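Local coordinates for heme oxygenase (mycobilin-producing) (Mycobacterium tuberculosis, PDB 3HX9), which probably catalyses the oxidative breakdown of heme to mycobilin with release of iron, and here holds two hemes in its active site, at residues 4-10 and 86-92; 35-41 and 52-58. All coordinates share one frame; numbering follows the deposited sequence.

Interaction 1 of 2, residues 4-10 and 86-92; sequences VKINAIE and GASLLEF. With HEM (protoporphyrin IX containing Fe), chain E.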
ATOM      1  N   VAL A   4       3.850  -1.449  -7.746  1.00 11.08           N
ATOM      2  CA  VAL A   4       3.211  -0.423  -6.914  1.00 12.95           C
ATOM      3  C   VAL A   4       4.257   0.651  -6.665  1.00 12.78           C
ATOM      4  O   VAL A   4       5.417   0.339  -6.334  1.00 13.94           O
ATOM      5  CB  VAL A   4       2.774  -1.052  -5.542  1.00 12.41           C
ATOM      6  CG1 VAL A   4       2.284   0.068  -4.656  1.00 13.06           C
ATOM      7  CG2 VAL A   4       1.585  -1.930  -5.732  1.00 15.04           C
ATOM      8  N   LYS A   5       3.872   1.893  -6.909  1.00 13.27           N
ATOM      9  CA  LYS A   5       4.738   3.039  -6.634  1.00 12.88           C
ATOM     10  C   LYS A   5       4.010   3.922  -5.638  1.00 12.70           C
ATOM     11  O   LYS A   5       2.944   4.443  -5.933  1.00 12.36           O
ATOM     12  CB  LYS A   5       4.967   3.779  -7.937  1.00 13.90           C
ATOM     13  CG  LYS A   5       5.546   2.864  -9.098  1.00 11.67           C
ATOM     14  CD  LYS A   5       7.017   2.361  -8.732  1.00 14.17           C
ATOM     15  CE  LYS A   5       7.793   1.684  -9.905  1.00 18.31           C
ATOM     16  NZ  LYS A   5       6.779   1.294 -10.748  1.00 29.37           N
ATOM     17  N   ILE A   6       4.583   4.117  -4.445  1.00 11.51           N
ATOM     18  CA  ILE A   6       3.845   4.832  -3.435  1.00 11.74           C
ATOM     19  C   ILE A   6       4.608   6.155  -3.227  1.00 11.85           C
ATOM     20  O   ILE A   6       5.832   6.073  -2.953  1.00 14.04           O
ATOM     21  CB  ILE A   6       3.929   4.053  -2.092  1.00 11.73           C
ATOM     22  CG1 ILE A   6       3.356   2.630  -2.262  1.00 13.13           C
ATOM     23  CG2 ILE A   6       3.162   4.876  -0.938  1.00 12.34           C
ATOM     24  CD1 ILE A   6       3.017   1.883  -0.964  1.00 17.80           C
ATOM     25  N   ASN A   7       3.927   7.273  -3.353  1.00 12.43           N
ATOM     26  CA  ASN A   7       4.529   8.536  -2.879  1.00 12.94           C
ATOM     27  C   ASN A   7       4.141   8.705  -1.455  1.00 13.78           C
ATOM     28  O   ASN A   7       2.955   8.890  -1.175  1.00 14.41           O
ATOM     29  CB  ASN A   7       4.158   9.720  -3.766  1.00 12.27           C
ATOM     30  CG  ASN A   7       5.192  10.847  -3.663  1.00 15.72           C
ATOM     31  OD1 ASN A   7       4.803  12.008  -3.616  1.00 22.54           O
ATOM     32  ND2 ASN A   7       6.452  10.500  -3.656  1.00 14.34           N
ATOM     33  N   ALA A   8       5.134   8.685  -0.540  1.00 14.60           N
ATOM     34  CA  ALA A   8       4.817   8.832   0.870  1.00 15.05           C
ATOM     35  C   ALA A   8       5.102  10.281   1.207  1.00 16.44           C
ATOM     36  O   ALA A   8       6.272  10.672   1.275  1.00 17.68           O
ATOM     37  CB  ALA A   8       5.625   7.823   1.782  1.00 17.03           C
ATOM     38  N   ILE A   9       4.055  11.061   1.423  1.00 16.28           N
ATOM     39  CA  ILE A   9       4.153  12.542   1.437  1.00 17.74           C
ATOM     40  C   ILE A   9       3.953  13.076   2.840  1.00 18.70           C
ATOM     41  O   ILE A   9       3.111  12.607   3.615  1.00 16.31           O
ATOM     42  CB  ILE A   9       3.222  13.194   0.448  1.00 19.00           C
ATOM     43  CG1 ILE A   9       1.775  12.697   0.650  1.00 20.39           C
ATOM     44  CG2 ILE A   9       3.721  12.844  -0.900  1.00 24.42           C
ATOM     45  CD1 ILE A   9       0.751  13.442  -0.225  1.00 28.19           C
ATOM     46  N   GLU A  10       4.874  13.938   3.212  1.00 18.84           N
ATOM     47  CA  GLU A  10       4.849  14.561   4.545  1.00 19.89           C
ATOM     48  C   GLU A  10       3.880  15.726   4.527  1.00 18.95           C
ATOM     49  O   GLU A  10       4.030  16.644   3.754  1.00 21.08           O
ATOM     50  CB  GLU A  10       6.276  15.031   4.902  1.00 20.16           C
ATOM     51  CG  GLU A  10       7.205  13.852   5.319  1.00 27.47           C
ATOM     52  CD  GLU A  10       8.693  14.033   4.889  1.00 36.69           C
ATOM     53  OE1 GLU A  10       9.332  13.062   4.369  1.00 35.78           O
ATOM     54  OE2 GLU A  10       9.229  15.162   5.052  1.00 36.60           O
ATOM     55  N   GLY A  86       7.685  17.256   1.994  1.00 20.82           N
ATOM     56  CA  GLY A  86       8.703  16.307   1.572  1.00 19.63           C
ATOM     57  C   GLY A  86       7.948  15.089   1.026  1.00 19.59           C
ATOM     58  O   GLY A  86       6.715  14.958   1.254  1.00 19.11           O
ATOM     59  N   ALA A  87       8.672  14.236   0.329  1.00 18.31           N
ATOM     60  CA  ALA A  87       8.055  13.013  -0.198  1.00 17.60           C
ATOM     61  C   ALA A  87       9.161  11.967  -0.364  1.00 18.37           C
ATOM     62  O   ALA A  87      10.360  12.305  -0.626  1.00 17.44           O
ATOM     63  CB  ALA A  87       7.427  13.338  -1.527  1.00 18.88           C
ATOM     64  N   SER A  88       8.766  10.700  -0.315  1.00 14.97           N
ATOM     65  CA  SER A  88       9.684   9.596  -0.563  1.00 15.98           C
ATOM     66  C   SER A  88       8.927   8.650  -1.482  1.00 15.04           C
ATOM     67  O   SER A  88       7.854   8.230  -1.122  1.00 16.50           O
ATOM     68  CB  SER A  88      10.004   8.831   0.721  1.00 16.97           C
ATOM     69  OG  SER A  88      10.741   9.702   1.620  1.00 18.11           O
ATOM     70  N   LEU A  89       9.535   8.278  -2.595  1.00 15.30           N
ATOM     71  CA  LEU A  89       8.910   7.267  -3.519  1.00 14.27           C
ATOM     72  C   LEU A  89       9.340   5.924  -3.052  1.00 15.91           C
ATOM     73  O   LEU A  89      10.592   5.626  -3.000  1.00 17.56           O
ATOM     74  CB  LEU A  89       9.508   7.474  -4.931  1.00 15.63           C
ATOM     75  CG  LEU A  89       8.985   6.575  -6.058  1.00 15.77           C
ATOM     76  CD1 LEU A  89       7.482   6.592  -6.146  1.00 17.64           C
ATOM     77  CD2 LEU A  89       9.604   7.081  -7.332  1.00 17.97           C
ATOM     78  N   LEU A  90       8.374   5.042  -2.746  1.00 15.04           N
ATOM     79  CA  LEU A  90       8.632   3.716  -2.304  1.00 14.79           C
ATOM     80  C   LEU A  90       8.176   2.819  -3.448  1.00 15.47           C
ATOM     81  O   LEU A  90       7.031   2.950  -3.896  1.00 16.50           O
ATOM     82  CB  LEU A  90       7.839   3.351  -1.005  1.00 15.83           C
ATOM     83  CG  LEU A  90       7.794   4.484   0.017  1.00 15.96           C
ATOM     84  CD1 LEU A  90       6.889   4.122   1.181  1.00 18.42           C
ATOM     85  CD2 LEU A  90       9.219   4.881   0.512  1.00 17.48           C
ATOM     86  N   GLU A  91       9.076   1.935  -3.915  1.00 14.63           N
ATOM     87  CA  GLU A  91       8.766   1.153  -5.120  1.00 14.47           C
ATOM     88  C   GLU A  91       8.816  -0.333  -4.910  1.00 15.02           C
ATOM     89  O   GLU A  91       9.733  -0.877  -4.306  1.00 15.56           O
ATOM     90  CB  GLU A  91       9.751   1.489  -6.260  1.00 15.10           C
ATOM     91  CG  GLU A  91       9.951   3.016  -6.434  1.00 18.62           C
ATOM     92  CD  GLU A  91      10.841   3.343  -7.629  1.00 23.49           C
ATOM     93  OE1 GLU A  91      10.723   2.721  -8.721  1.00 22.92           O
ATOM     94  OE2 GLU A  91      11.634   4.293  -7.485  1.00 26.11           O
ATOM     95  N   PHE A  92       7.796  -1.018  -5.439  1.00 13.47           N
ATOM     96  CA  PHE A  92       7.656  -2.413  -5.105  1.00 13.11           C
ATOM     97  C   PHE A  92       7.204  -3.181  -6.343  1.00 14.93           C
ATOM     98  O   PHE A  92       6.652  -2.607  -7.255  1.00 14.46           O
ATOM     99  CB  PHE A  92       6.520  -2.687  -4.086  1.00 13.74           C
ATOM    100  CG  PHE A  92       6.712  -2.010  -2.774  1.00 13.75           C
ATOM    101  CD1 PHE A  92       7.310  -2.708  -1.720  1.00 14.58           C
ATOM    102  CD2 PHE A  92       6.296  -0.694  -2.598  1.00 14.21           C
ATOM    103  CE1 PHE A  92       7.493  -2.054  -0.427  1.00 17.28           C
ATOM    104  CE2 PHE A  92       6.469  -0.040  -1.300  1.00 15.41           C
ATOM    105  CZ  PHE A  92       7.084  -0.737  -0.266  1.00 15.95           C
TER
HETATM  106  CHA HEM E 200       2.707  16.576  -5.011  1.00 18.38           C
HETATM  107  CHB HEM E 200      -1.241  14.592  -7.048  1.00 20.56           C
HETATM  108  CHC HEM E 200       1.294  10.511  -7.855  1.00 16.90           C
HETATM  109  CHD HEM E 200       5.360  12.861  -6.635  1.00 21.79           C
HETATM  110  C1A HEM E 200       1.417  16.337  -5.437  1.00 19.79           C
HETATM  111  C2A HEM E 200       0.313  17.233  -5.185  1.00 21.83           C
HETATM  112  C3A HEM E 200      -0.765  16.701  -5.760  1.00 22.38           C
HETATM  113  C4A HEM E 200      -0.403  15.456  -6.342  1.00 18.81           C
HETATM  114  CMA HEM E 200      -2.205  17.226  -5.753  1.00 23.61           C
HETATM  115  CAA HEM E 200       0.426  18.570  -4.397  1.00 25.26           C
HETATM  116  CBA HEM E 200       0.288  18.272  -2.895  1.00 26.04           C
HETATM  117  CGA HEM E 200       0.318  19.485  -1.977  1.00 28.00           C
HETATM  118  O1A HEM E 200       1.218  19.546  -1.162  1.00 34.86           O
HETATM  119  O2A HEM E 200      -0.541  20.370  -2.057  1.00 30.12           O
HETATM  120  C1B HEM E 200      -0.871  13.323  -7.412  1.00 16.71           C
HETATM  121  C2B HEM E 200      -1.792  12.344  -7.964  1.00 17.35           C
HETATM  122  C3B HEM E 200      -1.091  11.200  -8.181  1.00 19.59           C
HETATM  123  C4B HEM E 200       0.285  11.421  -7.755  1.00 19.47           C
HETATM  124  CMB HEM E 200      -3.282  12.557  -8.276  1.00 21.06           C
HETATM  125  CAB HEM E 200      -1.716   9.910  -8.706  1.00 18.92           C
HETATM  126  CBB HEM E 200      -1.044   8.996  -9.397  1.00 30.55           C
HETATM  127  C1C HEM E 200       2.612  10.806  -7.611  1.00 18.66           C
HETATM  128  C2C HEM E 200       3.699   9.864  -7.693  1.00 16.28           C
HETATM  129  C3C HEM E 200       4.780  10.563  -7.308  1.00 20.75           C
HETATM  130  C4C HEM E 200       4.436  11.909  -7.019  1.00 17.65           C
HETATM  131  CMC HEM E 200       3.624   8.349  -7.974  1.00 18.84           C
HETATM  132  CAC HEM E 200       6.198  10.026  -7.209  1.00 25.15           C
HETATM  133  CBC HEM E 200       6.725   9.549  -8.341  1.00 37.48           C
HETATM  134  C1D HEM E 200       5.033  14.063  -6.073  1.00 19.01           C
HETATM  135  C2D HEM E 200       5.995  14.935  -5.471  1.00 17.53           C
HETATM  136  C3D HEM E 200       5.171  16.100  -4.953  1.00 19.83           C
HETATM  137  C4D HEM E 200       3.788  15.790  -5.282  1.00 19.87           C
HETATM  138  CMD HEM E 200       7.529  14.673  -5.418  1.00 16.91           C
HETATM  139  CAD HEM E 200       5.708  17.325  -4.201  1.00 18.68           C
HETATM  140  CBD HEM E 200       5.667  16.911  -2.719  1.00 20.32           C
HETATM  141  CGD HEM E 200       6.399  17.979  -1.891  1.00 23.79           C
HETATM  142  O1D HEM E 200       6.554  19.106  -2.370  1.00 28.22           O
HETATM  143  O2D HEM E 200       6.944  17.730  -0.793  1.00 26.06           O
HETATM  144  NA  HEM E 200       0.949  15.225  -6.152  1.00 20.13           N
HETATM  145  NB  HEM E 200       0.360  12.745  -7.316  1.00 19.24           N
HETATM  146  NC  HEM E 200       3.082  12.063  -7.226  1.00 19.27           N
HETATM  147  ND  HEM E 200       3.758  14.568  -5.893  1.00 17.78           N
HETATM  148 FE   HEM E 200       2.007  13.561  -6.329  1.00 18.17          FE
HETATM  149  O   HOH W   1       8.558  10.913   2.937  1.00 25.78           O
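Ile6 and Leu90 face each other at the middle of an antiparallel ladder, with Ile6 CB 4.1 Å from Leu90 CB. Leu90 extends its CD1 branch to the methyl of Ala8, while Ile6 swings CD1 the other way and slants across to CE2 of Phe92 at 4.0 Å. Together with Val4 these residues make the apolar part of one face, resting on Phe52 and His56 of strand 51-57 and on the second subunit, where Phe52 of that chain meets the Phe92 ring. The backbones of Ile6 and Leu90, a hydrogen-bonded pair, are tied by two straight N-H to O bonds. Strands 3-9 and 87-99 lie side by side in the four-stranded sheet of a dimeric alpha+beta barrel, the fold of the antibiotic biosynthesis monooxygenase family. The other face of these two strands, that of Asn7 and Leu89, lies against one of the two hemes. Asn7, with CG anti to the backbone N (chi1 -156°), lays its amide against the porphyrin, OD1 3.2 Å from the meso carbon CHD, while both methyls of Leu89 border the vinyl carbon CBC. Farther along this face Lys5 crosses Glu91, touching through carbon, Lys5 CE to Glu91 OE1 3.3 Å; Lys5 NZ stays 4.7 Å from Glu91 OE1 and makes a long, weak ion pair with Asp60. At the opposite end Gly86 N lies 2.9 Å from heme propionate O2D, and one water donates to Ala8 O and Glu10 OE1 and accepts from Ser88 OG.

Interaction 2 of 2, residues 35-41 and 52-58; sequences GFLGFQL and FVVTHWE. With HEM (protoporphyrin IX containing Fe), chain E.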
ATOM      1  N   GLY A  35      -0.643   1.885 -19.140  1.00 20.82           N
ATOM      2  CA  GLY A  35      -0.154   1.015 -18.104  1.00 20.28           C
ATOM      3  C   GLY A  35      -0.706   1.370 -16.710  1.00 19.17           C
ATOM      4  O   GLY A  35      -0.373   0.691 -15.721  1.00 18.41           O
ATOM      5  N   PHE A  36      -1.554   2.388 -16.617  1.00 17.22           N
ATOM      6  CA  PHE A  36      -1.950   2.880 -15.264  1.00 18.50           C
ATOM      7  C   PHE A  36      -3.105   2.098 -14.805  1.00 17.23           C
ATOM      8  O   PHE A  36      -4.091   1.963 -15.569  1.00 18.03           O
ATOM      9  CB  PHE A  36      -2.363   4.347 -15.337  1.00 17.82           C
ATOM     10  CG  PHE A  36      -2.802   4.922 -14.025  1.00 18.18           C
ATOM     11  CD1 PHE A  36      -1.955   4.879 -12.905  1.00 16.90           C
ATOM     12  CD2 PHE A  36      -4.025   5.511 -13.903  1.00 18.39           C
ATOM     13  CE1 PHE A  36      -2.404   5.424 -11.670  1.00 15.68           C
ATOM     14  CE2 PHE A  36      -4.476   6.139 -12.683  1.00 16.40           C
ATOM     15  CZ  PHE A  36      -3.652   6.059 -11.546  1.00 17.48           C
ATOM     16  N   LEU A  37      -3.052   1.564 -13.573  1.00 15.95           N
ATOM     17  CA  LEU A  37      -4.174   0.745 -13.046  1.00 17.43           C
ATOM     18  C   LEU A  37      -4.952   1.346 -11.870  1.00 18.36           C
ATOM     19  O   LEU A  37      -5.842   0.698 -11.294  1.00 21.86           O
ATOM     20  CB  LEU A  37      -3.676  -0.672 -12.629  1.00 15.93           C
ATOM     21  CG  LEU A  37      -2.890  -1.407 -13.718  1.00 20.23           C
ATOM     22  CD1 LEU A  37      -2.044  -2.484 -13.105  1.00 17.27           C
ATOM     23  CD2 LEU A  37      -3.976  -1.975 -14.615  1.00 22.62           C
ATOM     24  N   GLY A  38      -4.657   2.591 -11.498  1.00 16.66           N
ATOM     25  CA  GLY A  38      -5.485   3.260 -10.513  1.00 15.80           C
ATOM     26  C   GLY A  38      -4.568   3.727  -9.352  1.00 15.26           C
ATOM     27  O   GLY A  38      -3.366   3.393  -9.312  1.00 13.49           O
ATOM     28  N   PHE A  39      -5.201   4.397  -8.410  1.00 15.64           N
ATOM     29  CA  PHE A  39      -4.498   4.832  -7.191  1.00 14.65           C
ATOM     30  C   PHE A  39      -5.417   5.028  -6.044  1.00 13.80           C
ATOM     31  O   PHE A  39      -6.628   5.190  -6.195  1.00 14.04           O
ATOM     32  CB  PHE A  39      -3.601   6.055  -7.446  1.00 13.15           C
ATOM     33  CG  PHE A  39      -4.233   7.381  -7.237  1.00 15.91           C
ATOM     34  CD1 PHE A  39      -3.990   8.124  -6.032  1.00 16.80           C
ATOM     35  CD2 PHE A  39      -5.048   7.940  -8.226  1.00 18.03           C
ATOM     36  CE1 PHE A  39      -4.533   9.352  -5.858  1.00 17.01           C
ATOM     37  CE2 PHE A  39      -5.571   9.229  -8.058  1.00 15.70           C
ATOM     38  CZ  PHE A  39      -5.323   9.914  -6.872  1.00 18.81           C
ATOM     39  N   GLN A  40      -4.802   5.023  -4.857  1.00 12.54           N
ATOM     40  CA  GLN A  40      -5.560   5.368  -3.687  1.00 13.09           C
ATOM     41  C   GLN A  40      -4.815   6.430  -2.964  1.00 12.95           C
ATOM     42  O   GLN A  40      -3.570   6.397  -2.925  1.00 13.97           O
ATOM     43  CB  GLN A  40      -5.691   4.181  -2.699  1.00 12.43           C
ATOM     44  CG  GLN A  40      -6.491   2.989  -3.309  1.00 13.47           C
ATOM     45  CD  GLN A  40      -5.668   2.159  -4.275  1.00 17.64           C
ATOM     46  OE1 GLN A  40      -4.493   1.809  -3.971  1.00 16.08           O
ATOM     47  NE2 GLN A  40      -6.258   1.795  -5.441  1.00 16.98           N
ATOM     48  N   LEU A  41      -5.562   7.289  -2.300  1.00 13.38           N
ATOM     49  CA  LEU A  41      -4.930   8.210  -1.281  1.00 12.77           C
ATOM     50  C   LEU A  41      -5.291   7.618   0.094  1.00 12.58           C
ATOM     51  O   LEU A  41      -6.456   7.422   0.407  1.00 13.62           O
ATOM     52  CB  LEU A  41      -5.487   9.637  -1.383  1.00 15.15           C
ATOM     53  CG  LEU A  41      -4.976  10.629  -0.318  1.00 14.72           C
ATOM     54  CD1 LEU A  41      -3.471  10.885  -0.591  1.00 15.63           C
ATOM     55  CD2 LEU A  41      -5.707  11.940  -0.484  1.00 16.53           C
ATOM     56  N   PHE A  52      -0.079   8.122   2.184  1.00 13.61           N
ATOM     57  CA  PHE A  52       0.498   7.255   1.120  1.00 13.42           C
ATOM     58  C   PHE A  52      -0.352   7.405  -0.107  1.00 14.04           C
ATOM     59  O   PHE A  52      -1.563   7.199  -0.027  1.00 14.76           O
ATOM     60  CB  PHE A  52       0.462   5.753   1.506  1.00 12.07           C
ATOM     61  CG  PHE A  52       1.611   5.274   2.350  1.00 12.78           C
ATOM     62  CD1 PHE A  52       2.466   6.189   2.987  1.00 14.96           C
ATOM     63  CD2 PHE A  52       1.845   3.918   2.517  1.00 13.32           C
ATOM     64  CE1 PHE A  52       3.524   5.730   3.757  1.00 15.92           C
ATOM     65  CE2 PHE A  52       2.900   3.437   3.296  1.00 15.77           C
ATOM     66  CZ  PHE A  52       3.720   4.396   3.956  1.00 13.23           C
ATOM     67  N   VAL A  53       0.274   7.774  -1.222  1.00 11.66           N
ATOM     68  CA  VAL A  53      -0.385   7.900  -2.487  1.00 12.20           C
ATOM     69  C   VAL A  53       0.037   6.631  -3.227  1.00 12.79           C
ATOM     70  O   VAL A  53       1.159   6.534  -3.681  1.00 12.41           O
ATOM     71  CB  VAL A  53       0.081   9.150  -3.227  1.00 12.83           C
ATOM     72  CG1 VAL A  53      -0.622   9.278  -4.599  1.00 12.53           C
ATOM     73  CG2 VAL A  53      -0.331  10.384  -2.325  1.00 13.29           C
ATOM     74  N   VAL A  54      -0.841   5.650  -3.219  1.00 12.33           N
ATOM     75  CA  VAL A  54      -0.512   4.267  -3.660  1.00 11.90           C
ATOM     76  C   VAL A  54      -0.931   4.127  -5.112  1.00 12.12           C
ATOM     77  O   VAL A  54      -2.140   4.058  -5.408  1.00 13.85           O
ATOM     78  CB  VAL A  54      -1.228   3.235  -2.800  1.00 12.45           C
ATOM     79  CG1 VAL A  54      -0.863   1.785  -3.264  1.00 11.76           C
ATOM     80  CG2 VAL A  54      -0.893   3.442  -1.344  1.00 12.42           C
ATOM     81  N   THR A  55       0.049   4.090  -6.006  1.00 11.91           N
ATOM     82  CA  THR A  55      -0.324   4.031  -7.433  1.00 12.37           C
ATOM     83  C   THR A  55       0.066   2.663  -7.974  1.00 11.53           C
ATOM     84  O   THR A  55       1.036   2.029  -7.527  1.00 13.19           O
ATOM     85  CB  THR A  55       0.352   5.111  -8.287  1.00 11.40           C
ATOM     86  OG1 THR A  55       1.772   4.812  -8.465  1.00 13.39           O
ATOM     87  CG2 THR A  55       0.190   6.467  -7.637  1.00 14.53           C
ATOM     88  N   HIS A  56      -0.733   2.193  -8.949  1.00 12.03           N
ATOM     89  CA  HIS A  56      -0.558   0.814  -9.485  1.00 13.68           C
ATOM     90  C   HIS A  56      -0.335   0.881 -10.993  1.00 13.35           C
ATOM     91  O   HIS A  56      -1.019   1.647 -11.692  1.00 14.39           O
ATOM     92  CB  HIS A  56      -1.903   0.099  -9.258  1.00 13.51           C
ATOM     93  CG  HIS A  56      -2.209  -0.069  -7.798  1.00 15.77           C
ATOM     94  ND1 HIS A  56      -2.915   0.845  -7.050  1.00 18.29           N
ATOM     95  CD2 HIS A  56      -1.828  -1.055  -6.948  1.00 11.73           C
ATOM     96  CE1 HIS A  56      -3.001   0.405  -5.798  1.00 12.25           C
ATOM     97  NE2 HIS A  56      -2.379  -0.765  -5.724  1.00 15.86           N
ATOM     98  N   TRP A  57       0.656   0.133 -11.465  1.00 12.34           N
ATOM     99  CA  TRP A  57       1.022   0.162 -12.883  1.00 15.00           C
ATOM    100  C   TRP A  57       1.231  -1.252 -13.370  1.00 16.38           C
ATOM    101  O   TRP A  57       1.632  -2.129 -12.637  1.00 16.24           O
ATOM    102  CB  TRP A  57       2.279   0.957 -13.111  1.00 14.24           C
ATOM    103  CG  TRP A  57       2.175   2.371 -12.608  1.00 15.46           C
ATOM    104  CD1 TRP A  57       2.297   2.808 -11.295  1.00 17.28           C
ATOM    105  CD2 TRP A  57       1.813   3.510 -13.389  1.00 15.39           C
ATOM    106  NE1 TRP A  57       2.010   4.150 -11.244  1.00 15.16           N
ATOM    107  CE2 TRP A  57       1.776   4.629 -12.513  1.00 15.99           C
ATOM    108  CE3 TRP A  57       1.581   3.707 -14.752  1.00 17.84           C
ATOM    109  CZ2 TRP A  57       1.425   5.934 -12.972  1.00 17.69           C
ATOM    110  CZ3 TRP A  57       1.232   4.982 -15.225  1.00 18.26           C
ATOM    111  CH2 TRP A  57       1.194   6.097 -14.327  1.00 18.28           C
ATOM    112  N   GLU A  58       1.006  -1.451 -14.654  1.00 18.76           N
ATOM    113  CA  GLU A  58       1.374  -2.734 -15.269  1.00 20.20           C
ATOM    114  C   GLU A  58       2.852  -3.076 -15.236  1.00 18.99           C
ATOM    115  O   GLU A  58       3.201  -4.260 -15.139  1.00 19.19           O
ATOM    116  CB  GLU A  58       0.934  -2.707 -16.742  1.00 20.88           C
ATOM    117  CG  GLU A  58      -0.533  -2.325 -16.893  1.00 30.48           C
ATOM    118  CD  GLU A  58      -1.133  -2.796 -18.206  1.00 40.32           C
ATOM    119  OE1 GLU A  58      -0.434  -2.682 -19.268  1.00 42.14           O
ATOM    120  OE2 GLU A  58      -2.307  -3.276 -18.136  1.00 42.56           O
TER
HETATM  121  CHA HEM E 200       2.707  16.576  -5.011  1.00 18.38           C
HETATM  122  CHB HEM E 200      -1.241  14.592  -7.048  1.00 20.56           C
HETATM  123  CHC HEM E 200       1.294  10.511  -7.855  1.00 16.90           C
HETATM  124  CHD HEM E 200       5.360  12.861  -6.635  1.00 21.79           C
HETATM  125  C1A HEM E 200       1.417  16.337  -5.437  1.00 19.79           C
HETATM  126  C2A HEM E 200       0.313  17.233  -5.185  1.00 21.83           C
HETATM  127  C3A HEM E 200      -0.765  16.701  -5.760  1.00 22.38           C
HETATM  128  C4A HEM E 200      -0.403  15.456  -6.342  1.00 18.81           C
HETATM  129  CMA HEM E 200      -2.205  17.226  -5.753  1.00 23.61           C
HETATM  130  CAA HEM E 200       0.426  18.570  -4.397  1.00 25.26           C
HETATM  131  CBA HEM E 200       0.288  18.272  -2.895  1.00 26.04           C
HETATM  132  CGA HEM E 200       0.318  19.485  -1.977  1.00 28.00           C
HETATM  133  O1A HEM E 200       1.218  19.546  -1.162  1.00 34.86           O
HETATM  134  O2A HEM E 200      -0.541  20.370  -2.057  1.00 30.12           O
HETATM  135  C1B HEM E 200      -0.871  13.323  -7.412  1.00 16.71           C
HETATM  136  C2B HEM E 200      -1.792  12.344  -7.964  1.00 17.35           C
HETATM  137  C3B HEM E 200      -1.091  11.200  -8.181  1.00 19.59           C
HETATM  138  C4B HEM E 200       0.285  11.421  -7.755  1.00 19.47           C
HETATM  139  CMB HEM E 200      -3.282  12.557  -8.276  1.00 21.06           C
HETATM  140  CAB HEM E 200      -1.716   9.910  -8.706  1.00 18.92           C
HETATM  141  CBB HEM E 200      -1.044   8.996  -9.397  1.00 30.55           C
HETATM  142  C1C HEM E 200       2.612  10.806  -7.611  1.00 18.66           C
HETATM  143  C2C HEM E 200       3.699   9.864  -7.693  1.00 16.28           C
HETATM  144  C3C HEM E 200       4.780  10.563  -7.308  1.00 20.75           C
HETATM  145  C4C HEM E 200       4.436  11.909  -7.019  1.00 17.65           C
HETATM  146  CMC HEM E 200       3.624   8.349  -7.974  1.00 18.84           C
HETATM  147  CAC HEM E 200       6.198  10.026  -7.209  1.00 25.15           C
HETATM  148  CBC HEM E 200       6.725   9.549  -8.341  1.00 37.48           C
HETATM  149  C1D HEM E 200       5.033  14.063  -6.073  1.00 19.01           C
HETATM  150  C2D HEM E 200       5.995  14.935  -5.471  1.00 17.53           C
HETATM  151  C3D HEM E 200       5.171  16.100  -4.953  1.00 19.83           C
HETATM  152  C4D HEM E 200       3.788  15.790  -5.282  1.00 19.87           C
HETATM  153  CMD HEM E 200       7.529  14.673  -5.418  1.00 16.91           C
HETATM  154  CAD HEM E 200       5.708  17.325  -4.201  1.00 18.68           C
HETATM  155  CBD HEM E 200       5.667  16.911  -2.719  1.00 20.32           C
HETATM  156  CGD HEM E 200       6.399  17.979  -1.891  1.00 23.79           C
HETATM  157  O1D HEM E 200       6.554  19.106  -2.370  1.00 28.22           O
HETATM  158  O2D HEM E 200       6.944  17.730  -0.793  1.00 26.06           O
HETATM  159  NA  HEM E 200       0.949  15.225  -6.152  1.00 20.13           N
HETATM  160  NB  HEM E 200       0.360  12.745  -7.316  1.00 19.24           N
HETATM  161  NC  HEM E 200       3.082  12.063  -7.226  1.00 19.27           N
HETATM  162  ND  HEM E 200       3.758  14.568  -5.893  1.00 17.78           N
HETATM  163 FE   HEM E 200       2.007  13.561  -6.329  1.00 18.17          FE
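Phe39 and Val53 stand side by side and point the same way into the heme pocket, with CD1 of Phe39 3.8 Å from CG1 of Val53. The phenyl ring presents one face to the vinyl group, CAB lying over its centre, and its CZ meets the methyl CMB; Val53 CG1 borders the same pyrrole at C4B. Thr55 follows, its methyl CG2 3.3 Å from vinyl carbon CBB. With chi1 at 72°, OG1 sits between the backbone N and the carbonyl carbon, where it accepts a 2.9 Å bond from Trp57 NE1 nearly in the plane of the indole. Thr55 OG1 is bonded to Lys5 O as well, so the hydroxyl is held by two partners and the indole is steadied in rotation. Phe36 turns its edge to the indole face, CD1 over CZ2 at 3.5 Å and the planes at 53°, and the indole also meets Trp66, the predicted transition-state stabiliser. These side chains stem from a beta hairpin of strands 36-46 and 51-57 that forms part of the barrel wall. Between the pairs Phe36-Trp57 and Phe39-Thr55 two residues, Leu37 and Gly38, stand against the single His56, a beta bulge. Leu37 N bonds to His56 O, and His56 N returns to Gly38 O at 2.9 Å; ND1 of His56 adds a weak bond to that carbonyl. Beyond the bulge Gln40 and Val54 exchange two backbone bonds, and on the side away from the heme Gln40 sends NE2 to Asp97 OD1 of the second subunit.

Overall arrangement
From the N terminus the chain first lays down segment 4-10, passes helix 16-25, and then makes the hairpin of interaction 2, a short loop closed when 52-58 returns beside 35-41. Helices 60-68 and 70-73 follow before 86-92 comes back to the first strand and closes the long loop of interaction 1, which encloses the whole of interaction 2. Strands 3-9 and 51-57 are neighbours, joined by backbone bonds such as Asn7 N to Val53 O, so the two contacts form one continuous sheet. Both supply walls to the same heme, and the second subunit extends the sheet at both of its outer strands.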